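Local coordinates for phosphoserine phosphatase (Thermococcus onnurineus, PDB 4AP9), which probably hydrolyses phosphoserine to serine and phosphate with the help of magnesium, the last step of L-serine biosynthesis, as a haloacid dehalogenase superfamily phosphatase, at residues 15-20 with 158-163; 99-104 with 139-144; 171-176 with 184-189. All coordinates share one frame; numbering follows the deposited sequence.

Contact 1: residues 15-20 with 158-163; sequences DIEGTL and DGYADA. With 1PS (3-pyridinium-1-ylpropane-1-sulfonate), chain F.
Glu17 lies with its carboxylate over one face of the Tyr160 ring, and its side chain can be followed outward along that face. CB starts at the rim, 3.8 Å from Tyr160 CD1. With CG set anti to the carbonyl carbon (chi1 -60°), the chain runs on extended and brings CD over the ring centre, 4.0 Å above the plane of Tyr160. At the tip, OE1 comes down to 3.5 Å from Tyr160 CG, while OE2 hangs farther off near CE2. Carboxylate and ring planes are 31° apart, the acid lying over the face at a slant. Beyond this contact OE1 has a weak hydrogen bond with Ser102, and the phenol OH of Tyr160 is tied to Glu24.

One residue on from Glu17, Gly18 meets Asp158 closely. Asp158 CB rests 3.2 Å from Gly18 O, and OD2 sits 3.3 Å from Gly18 CA. A side chain on Gly18 would run into that carboxylate, and at this backbone conformation a CB would also press on the carbonyl O of Glu17. A water lies by Gly18 O and has a weak link to Asp158 OD1. Thr19 CG2 packs beside Asp158 N.

Asp15 OD2 approaches Ala161 N at 3.4 Å, but the N-H is badly aimed; this oxygen is instead held by a salt bridge to Lys141. Ala161 N is used within the type I turn 158-161, where it bonds Asp158 O. On the ligand side, Tyr160 O is 3.0 Å from C7 of the bound pyridinium propanesulfonate. The two loops, DIEGTL and DGYADA, are consistent with the first and fourth sequence motifs of the haloacid dehalogenase superfamily, which meet at the C-terminal ends of the strands to form the active site.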
loop_
_atom_site.group_PDB
_atom_site.type_symbol
_atom_site.label_atom_id
_atom_site.label_comp_id
_atom_site.label_asym_id
_atom_site.label_seq_id
_atom_site.Cartn_x
_atom_site.Cartn_y
_atom_site.Cartn_z
ATOM N N ASP A 15 -22.359 -2.670 17.888
ATOM C CA ASP A 15 -23.536 -2.449 17.056
ATOM C C ASP A 15 -24.737 -2.519 17.992
ATOM O O ASP A 15 -25.012 -3.573 18.557
ATOM C CB ASP A 15 -23.623 -3.516 15.964
ATOM C CG ASP A 15 -24.683 -3.212 14.923
ATOM O OD1 ASP A 15 -25.020 -2.026 14.745
ATOM O OD2 ASP A 15 -25.184 -4.163 14.279
ATOM N N ILE A 16 -25.420 -1.386 18.172
ATOM C CA ILE A 16 -26.424 -1.204 19.219
ATOM C C ILE A 16 -27.575 -2.208 19.164
ATOM O O ILE A 16 -27.919 -2.823 20.170
ATOM C CB ILE A 16 -26.990 0.233 19.173
ATOM C CG1 ILE A 16 -25.882 1.225 19.512
ATOM C CG2 ILE A 16 -28.146 0.402 20.159
ATOM C CD1 ILE A 16 -26.267 2.677 19.280
ATOM N N GLU A 17 -28.162 -2.387 17.996
ATOM C CA GLU A 17 -29.363 -3.217 17.909
ATOM C C GLU A 17 -29.065 -4.686 18.144
ATOM O O GLU A 17 -28.210 -5.268 17.489
ATOM C CB GLU A 17 -30.044 -3.031 16.557
ATOM C CG GLU A 17 -30.467 -1.600 16.289
ATOM C CD GLU A 17 -30.710 -1.347 14.812
ATOM O OE1 GLU A 17 -29.766 -1.522 14.007
ATOM O OE2 GLU A 17 -31.842 -0.975 14.453
ATOM N N GLY A 18 -29.785 -5.288 19.080
ATOM C CA GLY A 18 -29.599 -6.702 19.368
ATOM C C GLY A 18 -28.450 -6.972 20.324
ATOM O O GLY A 18 -28.173 -8.121 20.660
ATOM N N THR A 19 -27.774 -5.918 20.767
ATOM C CA THR A 19 -26.783 -6.057 21.823
ATOM C C THR A 19 -27.218 -5.252 23.038
ATOM O O THR A 19 -27.396 -5.817 24.118
ATOM C CB THR A 19 -25.385 -5.597 21.383
ATOM O OG1 THR A 19 -25.428 -4.199 21.073
ATOM C CG2 THR A 19 -24.915 -6.393 20.150
ATOM N N LEU A 20 -27.404 -3.940 22.854
ATOM C CA LEU A 20 -27.781 -3.059 23.960
ATOM C C LEU A 20 -29.283 -2.834 24.078
ATOM O O LEU A 20 -29.776 -2.506 25.162
ATOM C CB LEU A 20 -27.079 -1.702 23.840
ATOM C CG LEU A 20 -25.551 -1.687 23.739
ATOM C CD1 LEU A 20 -25.054 -0.245 23.726
ATOM C CD2 LEU A 20 -24.918 -2.466 24.893
ATOM N N ASP A 158 -25.098 -7.983 16.785
ATOM C CA ASP A 158 -26.156 -8.971 16.628
ATOM C C ASP A 158 -26.809 -8.762 15.264
ATOM O O ASP A 158 -26.229 -8.206 14.337
ATOM C CB ASP A 158 -27.321 -8.635 17.571
ATOM C CG ASP A 158 -28.630 -9.295 17.165
ATOM O OD1 ASP A 158 -28.723 -10.534 17.299
ATOM O OD2 ASP A 158 -29.579 -8.601 16.729
ATOM N N GLY A 159 -28.054 -9.207 15.174
ATOM C CA GLY A 159 -28.702 -9.409 13.904
ATOM C C GLY A 159 -28.561 -8.390 12.802
ATOM O O GLY A 159 -28.700 -8.748 11.645
ATOM N N TYR A 160 -28.311 -7.126 13.151
ATOM C CA TYR A 160 -28.067 -6.108 12.137
ATOM C C TYR A 160 -26.630 -5.954 11.646
ATOM O O TYR A 160 -26.341 -5.089 10.819
ATOM C CB TYR A 160 -28.645 -4.766 12.616
ATOM C CG TYR A 160 -30.154 -4.763 12.677
ATOM C CD1 TYR A 160 -30.824 -5.448 13.688
ATOM C CD2 TYR A 160 -30.912 -4.085 11.726
ATOM C CE1 TYR A 160 -32.199 -5.461 13.748
ATOM C CE2 TYR A 160 -32.288 -4.091 11.781
ATOM C CZ TYR A 160 -32.927 -4.780 12.788
ATOM O OH TYR A 160 -34.300 -4.787 12.843
ATOM N N ALA A 161 -25.738 -6.810 12.143
ATOM C CA ALA A 161 -24.358 -6.840 11.650
ATOM C C ALA A 161 -24.192 -7.951 10.609
ATOM O O ALA A 161 -25.126 -8.715 10.360
ATOM C CB ALA A 161 -23.379 -7.034 12.809
ATOM N N ASP A 162 -23.010 -8.037 10.001
ATOM C CA ASP A 162 -22.726 -9.088 9.025
ATOM C C ASP A 162 -21.237 -9.372 8.941
ATOM O O ASP A 162 -20.442 -8.851 9.733
ATOM C CB ASP A 162 -23.248 -8.708 7.637
ATOM C CG ASP A 162 -22.574 -7.449 7.077
ATOM O OD1 ASP A 162 -21.617 -6.924 7.702
ATOM O OD2 ASP A 162 -23.012 -6.986 6.009
ATOM N N ALA A 163 -20.850 -10.189 7.967
ATOM C CA ALA A 163 -19.452 -10.601 7.868
ATOM C C ALA A 163 -18.560 -9.407 7.567
ATOM O O ALA A 163 -17.409 -9.366 7.980
ATOM C CB ALA A 163 -19.283 -11.674 6.799
HETATM N N1 1PS F . -26.677 -6.451 6.612
HETATM C C1 1PS F . -26.910 -7.077 5.452
HETATM C C2 1PS F . -27.555 -8.305 5.430
HETATM C C3 1PS F . -27.055 -6.990 7.781
HETATM C C4 1PS F . -27.692 -8.223 7.832
HETATM C C5 1PS F . -27.957 -8.900 6.634
HETATM C C6 1PS F . -26.037 -5.160 6.579
HETATM C C7 1PS F . -25.702 -4.695 7.959
HETATM C C8 1PS F . -26.131 -3.269 8.182
HETATM S S1 1PS F . -24.922 -2.185 7.476
HETATM O O1 1PS F . -24.972 -0.909 8.213
HETATM O O2 1PS F . -25.261 -1.891 6.095
HETATM O O3 1PS F . -23.655 -2.856 7.512
HETATM O O HOH W 1 -29.847 -10.123 20.355
#

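Contact 2: residues 99-104 with 139-144; sequences VLISGS and RDKGEF. With 1PS (3-pyridinium-1-ylpropane-1-sulfonate), chain F.
Lys141 and Phe144, about one turn apart at the start of helix 141-145, are the side chains that reach strand 99-102 and the corner after it. The segment enters with Arg139, which does not touch that strand and gives its NE to Asp170 O of a neighbouring subunit. Asp140 then caps the helix: its OD1 accepts from Glu143 N at 2.8 Å, the N-H coming from above the carboxylate plane, and OD2 is paired with Lys164.

Lys141 comes next. Its backbone N points almost straight (176°) at sulfonate oxygen O3 of the bound ligand, 3.0 Å away. The side chain leaves extended from CG onward (chi2 157°), passing Ile101 CD1, which lies 3.9 Å from Lys141 CG, and running along sulfonate oxygen O1. Its CE is 3.7 Å from Gly103 N. At the tip, NZ donates to a water at 2.7 Å that also accepts from Gly103 N, and it bonds Asp15 and Tyr160 O beyond these segments. A methionine in its place would probably leave Asp15 without its cationic partner and strip the shared water and Tyr160 O of a donor.

Phe144 closes the segment. With CG anti to the backbone N (chi1 178°), its ring reaches the strand, where Ile101 CG2 comes obliquely to 3.3 Å from Phe144 CE2, a tight fit. Val99 CG1 meets the same ring at its edge, 4.1 Å from CE2.

The contact thus divides into an apolar half round Phe144 and a polar half round Lys141. In the polar half, the helix N-terminus and the backbone N-H of Lys141 would favour an anion, consistent with the sulfonate seen there; the ammonium, not in contact with the sulfonate, may add to this.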
loop_
_atom_site.group_PDB
_atom_site.type_symbol
_atom_site.label_atom_id
_atom_site.label_comp_id
_atom_site.label_asym_id
_atom_site.label_seq_id
_atom_site.Cartn_x
_atom_site.Cartn_y
_atom_site.Cartn_z
ATOM N N VAL A 99 -17.044 2.622 21.046
ATOM C CA VAL A 99 -17.699 3.267 19.916
ATOM C C VAL A 99 -19.010 2.561 19.677
ATOM O O VAL A 99 -19.042 1.344 19.461
ATOM C CB VAL A 99 -16.837 3.221 18.629
ATOM C CG1 VAL A 99 -17.566 3.895 17.492
ATOM C CG2 VAL A 99 -15.485 3.904 18.865
ATOM N N LEU A 100 -20.099 3.316 19.739
ATOM C CA LEU A 100 -21.419 2.737 19.534
ATOM C C LEU A 100 -21.867 3.083 18.129
ATOM O O LEU A 100 -21.785 4.238 17.720
ATOM C CB LEU A 100 -22.410 3.302 20.559
ATOM C CG LEU A 100 -22.083 3.154 22.045
ATOM C CD1 LEU A 100 -23.300 3.517 22.878
ATOM C CD2 LEU A 100 -21.618 1.755 22.402
ATOM N N ILE A 101 -22.333 2.092 17.377
ATOM C CA ILE A 101 -22.767 2.357 16.017
ATOM C C ILE A 101 -24.127 1.746 15.752
ATOM O O ILE A 101 -24.551 0.819 16.448
ATOM C CB ILE A 101 -21.749 1.832 14.966
ATOM C CG1 ILE A 101 -21.626 0.304 14.996
ATOM C CG2 ILE A 101 -20.370 2.426 15.209
ATOM C CD1 ILE A 101 -20.684 -0.228 13.926
ATOM N N SER A 102 -24.820 2.296 14.766
ATOM C CA SER A 102 -26.048 1.687 14.278
ATOM C C SER A 102 -26.348 2.181 12.869
ATOM O O SER A 102 -25.965 3.299 12.503
ATOM C CB SER A 102 -27.226 2.036 15.203
ATOM O OG SER A 102 -28.449 1.472 14.715
ATOM N N GLY A 103 -27.047 1.360 12.094
ATOM C CA GLY A 103 -27.555 1.780 10.795
ATOM C C GLY A 103 -28.928 2.434 10.898
ATOM O O GLY A 103 -29.487 2.889 9.894
ATOM N N SER A 104 -29.472 2.465 12.114
ATOM C CA SER A 104 -30.731 3.153 12.370
ATOM C C SER A 104 -30.456 4.617 12.706
ATOM O O SER A 104 -29.304 5.074 12.652
ATOM C CB SER A 104 -31.439 2.588 13.610
ATOM O OG SER A 104 -32.794 3.045 13.675
ATOM N N ARG A 139 -21.146 3.911 4.434
ATOM C CA ARG A 139 -21.581 2.991 3.382
ATOM C C ARG A 139 -22.210 1.755 4.000
ATOM O O ARG A 139 -23.293 1.321 3.601
ATOM C CB ARG A 139 -20.389 2.570 2.528
ATOM C CG ARG A 139 -20.733 1.658 1.360
ATOM C CD ARG A 139 -19.439 1.227 0.674
ATOM N NE ARG A 139 -19.680 0.502 -0.563
ATOM C CZ ARG A 139 -19.006 -0.583 -0.928
ATOM N NH1 ARG A 139 -18.055 -1.073 -0.136
ATOM N NH2 ARG A 139 -19.297 -1.184 -2.076
ATOM N N ASP A 140 -21.495 1.193 4.968
ATOM C CA ASP A 140 -21.931 0.032 5.750
ATOM C C ASP A 140 -21.015 -0.058 6.974
ATOM O O ASP A 140 -20.034 0.685 7.072
ATOM C CB ASP A 140 -21.872 -1.267 4.929
ATOM C CG ASP A 140 -20.479 -1.552 4.357
ATOM O OD1 ASP A 140 -19.528 -1.769 5.135
ATOM O OD2 ASP A 140 -20.334 -1.596 3.119
ATOM N N LYS A 141 -21.322 -0.956 7.907
ATOM C CA LYS A 141 -20.577 -0.992 9.166
ATOM C C LYS A 141 -19.116 -1.396 9.014
ATOM O O LYS A 141 -18.253 -0.891 9.739
ATOM C CB LYS A 141 -21.291 -1.858 10.206
ATOM C CG LYS A 141 -22.604 -1.236 10.663
ATOM C CD LYS A 141 -23.565 -2.264 11.237
ATOM C CE LYS A 141 -24.911 -1.611 11.560
ATOM N NZ LYS A 141 -25.934 -2.590 12.064
ATOM N N GLY A 142 -18.825 -2.284 8.072
ATOM C CA GLY A 142 -17.442 -2.602 7.782
ATOM C C GLY A 142 -16.679 -1.385 7.292
ATOM O O GLY A 142 -15.544 -1.130 7.729
ATOM N N GLU A 143 -17.289 -0.623 6.381
ATOM C CA GLU A 143 -16.614 0.558 5.848
ATOM C C GLU A 143 -16.365 1.544 6.969
ATOM O O GLU A 143 -15.300 2.163 7.042
ATOM C CB GLU A 143 -17.442 1.237 4.751
ATOM C CG GLU A 143 -17.367 0.565 3.408
ATOM C CD GLU A 143 -15.939 0.366 2.940
ATOM O OE1 GLU A 143 -15.229 1.368 2.715
ATOM O OE2 GLU A 143 -15.540 -0.799 2.797
ATOM N N PHE A 144 -17.345 1.681 7.859
ATOM C CA PHE A 144 -17.199 2.607 8.973
ATOM C C PHE A 144 -15.996 2.256 9.853
ATOM O O PHE A 144 -15.287 3.143 10.325
ATOM C CB PHE A 144 -18.457 2.661 9.841
ATOM C CG PHE A 144 -18.314 3.562 11.026
ATOM C CD1 PHE A 144 -18.261 4.936 10.856
ATOM C CD2 PHE A 144 -18.210 3.042 12.301
ATOM C CE1 PHE A 144 -18.105 5.773 11.954
ATOM C CE2 PHE A 144 -18.062 3.883 13.400
ATOM C CZ PHE A 144 -18.014 5.245 13.213
HETATM N N1 1PS F . -26.677 -6.451 6.612
HETATM C C1 1PS F . -26.910 -7.077 5.452
HETATM C C2 1PS F . -27.555 -8.305 5.430
HETATM C C3 1PS F . -27.055 -6.990 7.781
HETATM C C4 1PS F . -27.692 -8.223 7.832
HETATM C C5 1PS F . -27.957 -8.900 6.634
HETATM C C6 1PS F . -26.037 -5.160 6.579
HETATM C C7 1PS F . -25.702 -4.695 7.959
HETATM C C8 1PS F . -26.131 -3.269 8.182
HETATM S S1 1PS F . -24.922 -2.185 7.476
HETATM O O1 1PS F . -24.972 -0.909 8.213
HETATM O O2 1PS F . -25.261 -1.891 6.095
HETATM O O3 1PS F . -23.655 -2.856 7.512
HETATM O O HOH W 2 -28.293 -1.197 11.950
#

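Contact 3: residues 171-176 with 184-189; sequences MGIAVG and LLVKDL
Val186 pushes its CG2 into the notch between Ile173 and Val175, 3.8 Å from Ile173 CG2 and likewise 3.8 Å from Val175 CG2. With CG1 anti to the carbonyl carbon (chi1 -68°), this methyl falls between the backbone N and the carbonyl carbon, where it also overhangs Ala174 O at 3.4 Å. On the same face Leu184 CD1 abuts Ile173 CG1, and helix 189-197 covers this row, with Phe195 against both Ile173 and Leu184. Strands 171-175 and 184-186 run parallel with a 31° twist, the short second strand being the outermost, within this chain, on that side of the Rossmann-like sheet of the haloacid dehalogenase fold. Four backbone bonds join them, alternating in donor: Leu184 N to Gly172 O, Ala174 N to Leu184 O, Val186 N to Ala174 O, and Gly176 N to Val186 O at 2.9 Å. On the other face, beside the small Ala174, Leu185 leans its CD1 over, 3.8 Å from Ala174 CB. Past the strands, Val175 CG1 fits into the bend at Asp188, 3.7 Å from its CA; Asp188 OD1 accepts from Glu191 N to cap helix 189-197. Leu53 of a neighbouring subunit packs on Leu184.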
loop_
_atom_site.group_PDB
_atom_site.type_symbol
_atom_site.label_atom_id
_atom_site.label_comp_id
_atom_site.label_asym_id
_atom_site.label_seq_id
_atom_site.Cartn_x
_atom_site.Cartn_y
_atom_site.Cartn_z
HETATM N N MSE A 171 -11.170 -9.282 16.793
HETATM C CA MSE A 171 -11.895 -10.265 17.575
HETATM C C MSE A 171 -13.344 -9.816 17.516
HETATM O O MSE A 171 -13.633 -8.641 17.725
HETATM C CB MSE A 171 -11.390 -10.264 19.021
HETATM C CG MSE A 171 -12.099 -11.253 19.933
HETATM SE SE MSE A 171 -11.401 -11.285 21.765
HETATM C CE MSE A 171 -9.558 -11.758 21.389
ATOM N N GLY A 172 -14.250 -10.737 17.205
ATOM C CA GLY A 172 -15.647 -10.394 17.052
ATOM C C GLY A 172 -16.521 -11.284 17.910
ATOM O O GLY A 172 -16.258 -12.474 18.028
ATOM N N ILE A 173 -17.537 -10.693 18.536
ATOM C CA ILE A 173 -18.461 -11.439 19.371
ATOM C C ILE A 173 -19.880 -11.173 18.906
ATOM O O ILE A 173 -20.324 -10.023 18.852
ATOM C CB ILE A 173 -18.390 -11.014 20.851
ATOM C CG1 ILE A 173 -16.959 -11.114 21.368
ATOM C CG2 ILE A 173 -19.314 -11.884 21.710
ATOM C CD1 ILE A 173 -16.782 -10.593 22.803
ATOM N N ALA A 174 -20.594 -12.247 18.589
ATOM C CA ALA A 174 -22.012 -12.155 18.255
ATOM C C ALA A 174 -22.872 -12.422 19.485
ATOM O O ALA A 174 -22.477 -13.176 20.368
ATOM C CB ALA A 174 -22.357 -13.136 17.134
ATOM N N VAL A 175 -24.044 -11.792 19.544
ATOM C CA VAL A 175 -24.961 -11.988 20.656
ATOM C C VAL A 175 -26.309 -12.559 20.226
ATOM O O VAL A 175 -27.022 -11.943 19.439
ATOM C CB VAL A 175 -25.260 -10.663 21.358
ATOM C CG1 VAL A 175 -26.186 -10.893 22.547
ATOM C CG2 VAL A 175 -23.961 -9.986 21.794
ATOM N N GLY A 176 -26.660 -13.731 20.748
ATOM C CA GLY A 176 -27.948 -14.327 20.437
ATOM C C GLY A 176 -28.265 -15.103 19.168
ATOM O O GLY A 176 -29.261 -15.826 19.106
ATOM N N LEU A 184 -16.743 -15.507 18.401
ATOM C CA LEU A 184 -17.454 -16.012 19.563
ATOM C C LEU A 184 -18.940 -15.729 19.454
ATOM O O LEU A 184 -19.348 -14.770 18.800
ATOM C CB LEU A 184 -16.912 -15.337 20.824
ATOM C CG LEU A 184 -15.423 -15.535 21.053
ATOM C CD1 LEU A 184 -14.838 -14.447 21.946
ATOM C CD2 LEU A 184 -15.215 -16.910 21.649
ATOM N N LEU A 185 -19.745 -16.567 20.108
ATOM C CA LEU A 185 -21.179 -16.319 20.246
ATOM C C LEU A 185 -21.544 -16.386 21.721
ATOM O O LEU A 185 -21.323 -17.408 22.356
ATOM C CB LEU A 185 -21.984 -17.373 19.471
ATOM C CG LEU A 185 -23.513 -17.294 19.577
ATOM C CD1 LEU A 185 -24.040 -16.064 18.859
ATOM C CD2 LEU A 185 -24.184 -18.549 19.005
ATOM N N VAL A 186 -22.084 -15.303 22.269
ATOM C CA VAL A 186 -22.597 -15.313 23.635
ATOM C C VAL A 186 -24.119 -15.313 23.631
ATOM O O VAL A 186 -24.741 -14.840 22.681
ATOM C CB VAL A 186 -22.059 -14.138 24.465
ATOM C CG1 VAL A 186 -20.574 -14.322 24.703
ATOM C CG2 VAL A 186 -22.338 -12.807 23.757
ATOM N N LYS A 187 -24.722 -15.845 24.690
ATOM C CA LYS A 187 -26.169 -16.078 24.706
ATOM C C LYS A 187 -27.013 -14.811 24.714
ATOM O O LYS A 187 -28.082 -14.770 24.106
ATOM C CB LYS A 187 -26.572 -16.938 25.909
ATOM C CG LYS A 187 -26.110 -18.380 25.836
ATOM C CD LYS A 187 -26.676 -19.182 27.007
ATOM C CE LYS A 187 -26.039 -20.559 27.119
ATOM N NZ LYS A 187 -26.507 -21.276 28.344
ATOM N N ASP A 188 -26.545 -13.789 25.423
ATOM C CA ASP A 188 -27.317 -12.574 25.616
ATOM C C ASP A 188 -26.403 -11.520 26.225
ATOM O O ASP A 188 -25.228 -11.780 26.463
ATOM C CB ASP A 188 -28.522 -12.835 26.529
ATOM C CG ASP A 188 -28.133 -13.512 27.835
ATOM O OD1 ASP A 188 -26.978 -13.338 28.284
ATOM O OD2 ASP A 188 -28.988 -14.220 28.418
ATOM N N LEU A 189 -26.936 -10.334 26.475
ATOM C CA LEU A 189 -26.104 -9.228 26.937
ATOM C C LEU A 189 -25.453 -9.550 28.275
ATOM O O LEU A 189 -24.336 -9.121 28.548
ATOM C CB LEU A 189 -26.933 -7.952 27.035
ATOM C CG LEU A 189 -26.248 -6.662 27.478
ATOM C CD1 LEU A 189 -25.117 -6.314 26.541
ATOM C CD2 LEU A 189 -27.268 -5.530 27.512
#

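How the contacts relate
Contacts 1 and 2 share one site: their centres are 10 Å apart, and Lys141 NZ of contact 2 reaches both Asp15 OD2 and Tyr160 O of contact 1 at 2.8 Å. Both also border the same sulfonate ligand, whose S1 stands 7.1 Å from Asp15 OD2, well separated from this aspartate, which by its place in the first motif is probably the nucleophile of the family. Contact 3 adjoins contact 1 at the end of strand 171-175, where Thr19 CG2 lies 4.1 Å from Val175 CG2 and Leu189 CD1 packs by Thr19 O. Contacts 2 and 3 do not touch, their nearest atoms being about 10 Å apart, yet strands 97-102, 171-175 and 184-186 belong to one sheet.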